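Lymphotactin (PDB 2NYZ) is a chemokine that probably attracts lymphocytes but not monocytes or neutrophils, and is likely to help establish self-tolerance in the thymus. Local coordinates at residues S22-Y27 / V37-K42; S33-I38 / D50-W55. All coordinates share one frame; numbering follows the deposited sequence.

Contact 1. Residues S22-Y27 / V37-K42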
ATOM      1  N   SER D  22      -3.545  29.379  27.737  1.00 55.33           N
ATOM      2  CA  SER D  22      -3.209  28.916  29.073  1.00 58.59           C
ATOM      3  C   SER D  22      -1.951  28.048  29.083  1.00 61.31           C
ATOM      4  O   SER D  22      -1.703  27.316  30.039  1.00 63.37           O
ATOM      5  CB  SER D  22      -4.370  28.110  29.640  1.00 60.32           C
ATOM      6  OG  SER D  22      -4.625  26.975  28.833  1.00 66.72           O
ATOM      7  N   ARG D  23      -1.160  28.122  28.020  1.00 62.54           N
ATOM      8  CA  ARG D  23       0.060  27.331  27.931  1.00 60.64           C
ATOM      9  C   ARG D  23       1.192  28.180  27.394  1.00 59.56           C
ATOM     10  O   ARG D  23       2.357  27.796  27.482  1.00 59.88           O
ATOM     11  CB  ARG D  23      -0.143  26.122  27.011  1.00 61.54           C
ATOM     12  CG  ARG D  23      -0.912  24.968  27.632  1.00 60.01           C
ATOM     13  CD  ARG D  23      -0.133  24.358  28.779  1.00 65.27           C
ATOM     14  NE  ARG D  23      -0.816  23.201  29.347  1.00 73.22           N
ATOM     15  CZ  ARG D  23      -1.877  23.270  30.143  1.00 79.73           C
ATOM     16  NH1 ARG D  23      -2.385  24.447  30.481  1.00 86.39           N
ATOM     17  NH2 ARG D  23      -2.436  22.158  30.600  1.00 83.75           N
ATOM     18  N   ILE D  24       0.848  29.335  26.832  1.00 57.74           N
ATOM     19  CA  ILE D  24       1.852  30.225  26.275  1.00 54.89           C
ATOM     20  C   ILE D  24       2.462  31.093  27.368  1.00 58.63           C
ATOM     21  O   ILE D  24       1.836  31.348  28.395  1.00 61.53           O
ATOM     22  CB  ILE D  24       1.258  31.156  25.219  1.00 48.02           C
ATOM     23  CG1 ILE D  24       0.183  30.433  24.402  1.00 42.35           C
ATOM     24  CG2 ILE D  24       2.361  31.662  24.323  1.00 48.24           C
ATOM     25  CD1 ILE D  24       0.686  29.335  23.551  1.00 42.94           C
ATOM     26  N   LYS D  25       3.691  31.541  27.142  1.00 59.89           N
ATOM     27  CA  LYS D  25       4.389  32.385  28.097  1.00 60.85           C
ATOM     28  C   LYS D  25       4.665  33.710  27.411  1.00 61.67           C
ATOM     29  O   LYS D  25       4.358  34.771  27.944  1.00 65.59           O
ATOM     30  CB  LYS D  25       5.698  31.715  28.532  1.00 64.71           C
ATOM     31  CG  LYS D  25       6.570  32.536  29.486  1.00 71.77           C
ATOM     32  CD  LYS D  25       7.508  31.645  30.314  1.00 73.67           C
ATOM     33  CE  LYS D  25       8.441  30.810  29.446  1.00 74.08           C
ATOM     34  NZ  LYS D  25       9.125  29.747  30.241  1.00 72.13           N
ATOM     35  N   THR D  26       5.224  33.642  26.212  1.00 59.63           N
ATOM     36  CA  THR D  26       5.540  34.840  25.453  1.00 59.58           C
ATOM     37  C   THR D  26       5.368  34.543  23.979  1.00 59.04           C
ATOM     38  O   THR D  26       4.827  33.505  23.612  1.00 58.78           O
ATOM     39  CB  THR D  26       6.998  35.288  25.695  1.00 61.92           C
ATOM     40  OG1 THR D  26       7.890  34.192  25.447  1.00 63.07           O
ATOM     41  CG2 THR D  26       7.180  35.770  27.124  1.00 65.38           C
ATOM     42  N   TYR D  27       5.827  35.456  23.136  1.00 59.08           N
ATOM     43  CA  TYR D  27       5.731  35.261  21.703  1.00 62.76           C
ATOM     44  C   TYR D  27       6.501  36.347  20.962  1.00 63.43           C
ATOM     45  O   TYR D  27       6.871  37.369  21.543  1.00 61.74           O
ATOM     46  CB  TYR D  27       4.255  35.224  21.263  1.00 65.34           C
ATOM     47  CG  TYR D  27       3.588  36.572  21.060  1.00 67.97           C
ATOM     48  CD1 TYR D  27       3.651  37.224  19.825  1.00 69.13           C
ATOM     49  CD2 TYR D  27       2.890  37.190  22.096  1.00 70.44           C
ATOM     50  CE1 TYR D  27       3.036  38.457  19.624  1.00 73.49           C
ATOM     51  CE2 TYR D  27       2.269  38.427  21.908  1.00 77.21           C
ATOM     52  CZ  TYR D  27       2.345  39.055  20.669  1.00 78.19           C
ATOM     53  OH  TYR D  27       1.736  40.279  20.470  1.00 77.87           O
ATOM     54  N   VAL D  37       4.283  33.488  13.863  1.00 55.82           N
ATOM     55  CA  VAL D  37       4.210  33.811  15.270  1.00 54.17           C
ATOM     56  C   VAL D  37       4.842  32.635  15.992  1.00 52.83           C
ATOM     57  O   VAL D  37       4.403  31.495  15.832  1.00 52.80           O
ATOM     58  CB  VAL D  37       2.756  33.927  15.740  1.00 53.70           C
ATOM     59  CG1 VAL D  37       2.717  34.127  17.248  1.00 52.52           C
ATOM     60  CG2 VAL D  37       2.067  35.070  15.019  1.00 57.99           C
ATOM     61  N   ILE D  38       5.878  32.899  16.775  1.00 49.97           N
ATOM     62  CA  ILE D  38       6.521  31.821  17.502  1.00 47.77           C
ATOM     63  C   ILE D  38       6.115  31.868  18.964  1.00 47.39           C
ATOM     64  O   ILE D  38       6.601  32.707  19.726  1.00 50.19           O
ATOM     65  CB  ILE D  38       8.059  31.909  17.429  1.00 48.16           C
ATOM     66  CG1 ILE D  38       8.517  32.030  15.973  1.00 52.08           C
ATOM     67  CG2 ILE D  38       8.671  30.656  18.038  1.00 36.47           C
ATOM     68  CD1 ILE D  38      10.013  32.294  15.822  1.00 49.66           C
ATOM     69  N   PHE D  39       5.212  30.978  19.358  1.00 44.48           N
ATOM     70  CA  PHE D  39       4.785  30.935  20.748  1.00 45.07           C
ATOM     71  C   PHE D  39       5.836  30.185  21.569  1.00 47.03           C
ATOM     72  O   PHE D  39       6.486  29.265  21.074  1.00 48.78           O
ATOM     73  CB  PHE D  39       3.438  30.222  20.872  1.00 40.31           C
ATOM     74  CG  PHE D  39       2.299  30.959  20.243  1.00 41.57           C
ATOM     75  CD1 PHE D  39       1.894  32.194  20.738  1.00 44.22           C
ATOM     76  CD2 PHE D  39       1.614  30.415  19.167  1.00 41.16           C
ATOM     77  CE1 PHE D  39       0.820  32.873  20.171  1.00 45.21           C
ATOM     78  CE2 PHE D  39       0.541  31.083  18.594  1.00 43.82           C
ATOM     79  CZ  PHE D  39       0.141  32.313  19.096  1.00 45.36           C
ATOM     80  N   ILE D  40       6.016  30.588  22.818  1.00 47.38           N
ATOM     81  CA  ILE D  40       6.961  29.918  23.694  1.00 50.82           C
ATOM     82  C   ILE D  40       6.154  29.390  24.869  1.00 53.40           C
ATOM     83  O   ILE D  40       5.785  30.157  25.751  1.00 57.61           O
ATOM     84  CB  ILE D  40       8.019  30.890  24.214  1.00 53.71           C
ATOM     85  CG1 ILE D  40       8.801  31.481  23.032  1.00 63.82           C
ATOM     86  CG2 ILE D  40       8.947  30.172  25.174  1.00 52.33           C
ATOM     87  CD1 ILE D  40       9.878  32.488  23.428  1.00 66.99           C
ATOM     88  N   THR D  41       5.867  28.091  24.875  1.00 53.91           N
ATOM     89  CA  THR D  41       5.081  27.496  25.950  1.00 53.65           C
ATOM     90  C   THR D  41       5.718  27.785  27.300  1.00 56.99           C
ATOM     91  O   THR D  41       6.908  28.095  27.388  1.00 57.05           O
ATOM     92  CB  THR D  41       4.942  25.972  25.788  1.00 51.44           C
ATOM     93  OG1 THR D  41       6.153  25.330  26.202  1.00 51.56           O
ATOM     94  CG2 THR D  41       4.647  25.622  24.335  1.00 47.26           C
ATOM     95  N   LYS D  42       4.919  27.669  28.353  1.00 58.71           N
ATOM     96  CA  LYS D  42       5.391  27.951  29.694  1.00 60.67           C
ATOM     97  C   LYS D  42       6.593  27.137  30.139  1.00 60.73           C
ATOM     98  O   LYS D  42       7.268  27.526  31.090  1.00 62.46           O
ATOM     99  CB  LYS D  42       4.243  27.806  30.697  1.00 66.22           C
ATOM    100  CG  LYS D  42       3.193  28.922  30.584  1.00 69.32           C
ATOM    101  CD  LYS D  42       2.073  28.763  31.602  1.00 71.98           C
ATOM    102  CE  LYS D  42       1.071  29.906  31.506  1.00 78.04           C
ATOM    103  NZ  LYS D  42       0.304  29.909  30.226  1.00 80.45           N
TER
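Strands 24-27 and 37-41 run antiparallel, their axes 4.6 Å apart at 145°, and a classic beta bulge interrupts the pairing where Lys25 and Thr26 both face Ile40. Lys25 N donates to Ile40 O at 2.9 Å and Ile40 N to Thr26 O. At the Arg23 end, Lys42 N donates to Arg23 O. Two lysine tips extend this grip: Lys42 bends at its last torsion (chi4 67°) and brings NZ to Ile24 O at 2.8 Å, while Lys25 NZ sits above the carbonyl plane of Lys42 O, 3.0 Å away. On the face turned to helix 54-64, Ile24 CG2 lies 3.7 Å from Phe39 CD1, with Ile24 CD1 alongside CB and CG of the same phenylalanine. Farther along the strand, Tyr27 CB touches the same Phe39 CD1, and the tyrosine ring slants against Val37 CG1. Tyr27 OH goes on to bond Asp64, at the end of the helix, and Met63, Val60 and Val56 cover this apolar row. On the other face Thr26 OG1 touches Ile40 CD1. This is the first hairpin of the three-stranded antiparallel sheet of the chemokine fold, with the C-terminal helix packed across one side.

Contact 2. Residues S33-I38 / D50-W55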
ATOM      1  N   SER D  33      10.889  34.402   4.780  1.00 86.63           N
ATOM      2  CA  SER D  33      10.116  33.998   3.606  1.00 85.06           C
ATOM      3  C   SER D  33       8.801  33.365   4.066  1.00 82.89           C
ATOM      4  O   SER D  33       7.829  33.261   3.310  1.00 80.23           O
ATOM      5  CB  SER D  33      10.926  33.009   2.763  1.00 83.76           C
ATOM      6  OG  SER D  33      11.480  31.983   3.570  1.00 86.23           O
ATOM      7  N   LEU D  34       8.793  32.946   5.325  1.00 81.56           N
ATOM      8  CA  LEU D  34       7.629  32.335   5.942  1.00 78.63           C
ATOM      9  C   LEU D  34       7.460  33.019   7.284  1.00 77.20           C
ATOM     10  O   LEU D  34       7.931  32.525   8.311  1.00 76.86           O
ATOM     11  CB  LEU D  34       7.856  30.836   6.147  1.00 74.65           C
ATOM     12  CG  LEU D  34       6.749  30.069   6.864  1.00 70.23           C
ATOM     13  CD1 LEU D  34       5.468  30.142   6.058  1.00 69.19           C
ATOM     14  CD2 LEU D  34       7.177  28.625   7.058  1.00 72.46           C
ATOM     15  N   ARG D  35       6.810  34.177   7.267  1.00 75.67           N
ATOM     16  CA  ARG D  35       6.585  34.931   8.492  1.00 73.16           C
ATOM     17  C   ARG D  35       5.705  34.098   9.407  1.00 69.51           C
ATOM     18  O   ARG D  35       4.825  33.370   8.939  1.00 67.36           O
ATOM     19  CB  ARG D  35       5.897  36.265   8.190  1.00 74.92           C
ATOM     20  CG  ARG D  35       5.906  37.224   9.366  1.00 79.95           C
ATOM     21  CD  ARG D  35       5.074  38.463   9.102  1.00 88.91           C
ATOM     22  NE  ARG D  35       3.643  38.174   9.129  1.00 95.55           N
ATOM     23  CZ  ARG D  35       2.759  38.850   9.855  1.00 98.52           C
ATOM     24  NH1 ARG D  35       3.158  39.862  10.619  1.00 96.81           N
ATOM     25  NH2 ARG D  35       1.475  38.508   9.824  1.00 99.54           N
ATOM     26  N   ALA D  36       5.939  34.202  10.711  1.00 65.84           N
ATOM     27  CA  ALA D  36       5.150  33.434  11.653  1.00 61.08           C
ATOM     28  C   ALA D  36       5.251  33.922  13.072  1.00 57.22           C
ATOM     29  O   ALA D  36       6.158  34.663  13.437  1.00 53.94           O
ATOM     30  CB  ALA D  36       5.553  31.975  11.597  1.00 64.56           C
ATOM     31  N   VAL D  37       4.283  33.488  13.863  1.00 55.82           N
ATOM     32  CA  VAL D  37       4.210  33.811  15.270  1.00 54.17           C
ATOM     33  C   VAL D  37       4.842  32.635  15.992  1.00 52.83           C
ATOM     34  O   VAL D  37       4.403  31.495  15.832  1.00 52.80           O
ATOM     35  CB  VAL D  37       2.756  33.927  15.740  1.00 53.70           C
ATOM     36  CG1 VAL D  37       2.717  34.127  17.248  1.00 52.52           C
ATOM     37  CG2 VAL D  37       2.067  35.070  15.019  1.00 57.99           C
ATOM     38  N   ILE D  38       5.878  32.899  16.775  1.00 49.97           N
ATOM     39  CA  ILE D  38       6.521  31.821  17.502  1.00 47.77           C
ATOM     40  C   ILE D  38       6.115  31.868  18.964  1.00 47.39           C
ATOM     41  O   ILE D  38       6.601  32.707  19.726  1.00 50.19           O
ATOM     42  CB  ILE D  38       8.059  31.909  17.429  1.00 48.16           C
ATOM     43  CG1 ILE D  38       8.517  32.030  15.973  1.00 52.08           C
ATOM     44  CG2 ILE D  38       8.671  30.656  18.038  1.00 36.47           C
ATOM     45  CD1 ILE D  38      10.013  32.294  15.822  1.00 49.66           C
ATOM     46  N   ASP D  50       0.523  30.290  12.317  1.00 53.93           N
ATOM     47  CA  ASP D  50       0.129  31.208  11.258  1.00 56.73           C
ATOM     48  C   ASP D  50      -0.328  32.524  11.904  1.00 58.13           C
ATOM     49  O   ASP D  50      -1.230  32.529  12.745  1.00 55.57           O
ATOM     50  CB  ASP D  50      -1.022  30.589  10.456  1.00 59.54           C
ATOM     51  CG  ASP D  50      -1.484  31.474   9.324  1.00 64.95           C
ATOM     52  OD1 ASP D  50      -2.549  31.182   8.736  1.00 74.08           O
ATOM     53  OD2 ASP D  50      -0.781  32.459   9.018  1.00 69.67           O
ATOM     54  N   PRO D  51       0.295  33.657  11.534  1.00 61.16           N
ATOM     55  CA  PRO D  51      -0.098  34.949  12.115  1.00 62.98           C
ATOM     56  C   PRO D  51      -1.454  35.387  11.574  1.00 64.99           C
ATOM     57  O   PRO D  51      -2.058  36.334  12.069  1.00 63.77           O
ATOM     58  CB  PRO D  51       1.018  35.891  11.669  1.00 63.25           C
ATOM     59  CG  PRO D  51       2.174  34.965  11.364  1.00 62.69           C
ATOM     60  CD  PRO D  51       1.496  33.808  10.699  1.00 59.98           C
ATOM     61  N   GLN D  52      -1.913  34.680  10.547  1.00 68.14           N
ATOM     62  CA  GLN D  52      -3.193  34.945   9.898  1.00 71.16           C
ATOM     63  C   GLN D  52      -4.305  34.084  10.482  1.00 71.61           C
ATOM     64  O   GLN D  52      -5.480  34.356  10.263  1.00 72.80           O
ATOM     65  CB  GLN D  52      -3.092  34.658   8.398  1.00 75.95           C
ATOM     66  CG  GLN D  52      -2.149  35.571   7.640  1.00 80.54           C
ATOM     67  CD  GLN D  52      -2.638  36.999   7.609  1.00 81.14           C
ATOM     68  OE1 GLN D  52      -2.716  37.666   8.642  1.00 81.24           O
ATOM     69  NE2 GLN D  52      -2.979  37.478   6.417  1.00 81.29           N
ATOM     70  N   ALA D  53      -3.933  33.038  11.208  1.00 72.25           N
ATOM     71  CA  ALA D  53      -4.909  32.142  11.816  1.00 72.44           C
ATOM     72  C   ALA D  53      -5.708  32.866  12.895  1.00 72.38           C
ATOM     73  O   ALA D  53      -5.142  33.546  13.753  1.00 71.61           O
ATOM     74  CB  ALA D  53      -4.203  30.932  12.410  1.00 76.41           C
ATOM     75  N   THR D  54      -7.027  32.712  12.856  1.00 71.20           N
ATOM     76  CA  THR D  54      -7.875  33.373  13.831  1.00 69.68           C
ATOM     77  C   THR D  54      -7.478  33.036  15.256  1.00 69.51           C
ATOM     78  O   THR D  54      -7.275  33.940  16.066  1.00 71.72           O
ATOM     79  CB  THR D  54      -9.359  33.016  13.633  1.00 69.45           C
ATOM     80  OG1 THR D  54      -9.816  33.530  12.375  1.00 69.06           O
ATOM     81  CG2 THR D  54     -10.196  33.619  14.743  1.00 66.26           C
ATOM     82  N   TRP D  55      -7.352  31.749  15.569  1.00 67.87           N
ATOM     83  CA  TRP D  55      -6.985  31.357  16.931  1.00 65.78           C
ATOM     84  C   TRP D  55      -5.663  31.977  17.387  1.00 63.56           C
ATOM     85  O   TRP D  55      -5.505  32.303  18.560  1.00 62.08           O
ATOM     86  CB  TRP D  55      -6.932  29.823  17.085  1.00 64.67           C
ATOM     87  CG  TRP D  55      -5.792  29.134  16.378  1.00 62.62           C
ATOM     88  CD1 TRP D  55      -5.789  28.632  15.104  1.00 61.40           C
ATOM     89  CD2 TRP D  55      -4.480  28.896  16.902  1.00 53.07           C
ATOM     90  NE1 TRP D  55      -4.558  28.099  14.805  1.00 54.76           N
ATOM     91  CE2 TRP D  55      -3.736  28.247  15.893  1.00 54.06           C
ATOM     92  CE3 TRP D  55      -3.861  29.165  18.130  1.00 49.95           C
ATOM     93  CZ2 TRP D  55      -2.401  27.871  16.073  1.00 50.29           C
ATOM     94  CZ3 TRP D  55      -2.533  28.791  18.309  1.00 44.33           C
ATOM     95  CH2 TRP D  55      -1.820  28.149  17.285  1.00 45.45           C
TER
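Pro51 packs against the Arg35 and Val37 side chains and the backbone from Arg35 to Val37, where strand 37-41 begins, and its ring carbons share out these neighbours. CB, pointing toward the strand, lies 3.6 Å from Val37 CG2, a methyl that also touches Pro51 CA; the valine and the proline lie side by side, running opposite ways. The same CB meets Arg35 NH2 at 3.2 Å. CG, the far corner of the ring, presses on the main chain, 3.4 Å from Ala36 CA and 3.6 Å from Val37 N. CD closes the ring beside Arg35 O and Ala36 CA, both 3.8 Å away.

The arginine comes across the proline obliquely. Its chain leaves with CG opposite the backbone N (chi1 -167°) and then bends at chi3 (73°), which swings the guanidinium back toward Pro51. NH1 has its main partner in Glu31, with which it forms a salt bridge. Gln52 OE1 lies near the guanidinium plane but at 4.4 Å from NH2.

The proline sits in a type I turn from Asp50 to Ala53, and Asp50 OD2 accepts from Gln52 N at 2.9 Å in an Asx turn just ahead of helix 54-64. An alanine in place of Pro51 would keep CB beside Val37 but would probably open a gap over Ala36 CA and let the turn flex more. The chemistry joining the two segments is therefore one of van der Waals fit, while Arg35 pairs with Glu31 and the turn is held by its own bonds.

Starting from the N terminus, the chain first enters 22-27, turns through the connection after that strand and returns along 37-42, so contact 1 closes the first hairpin. Contact 2 begins at 33-38, from the end of that connection into strand 37-41, and closes a second, later loop that runs out along strand 37-41 and back through strand 46-49 to the turn and helix start at 50-55. The two loops therefore overlap and cross, sharing Val37 and Ile38. Their centres lie about 13 Å apart, yet they touch where Phe39 of contact 1 packs on Trp55 at the start of the helix. Together they tie the sheet to the turn that launches helix 54-64.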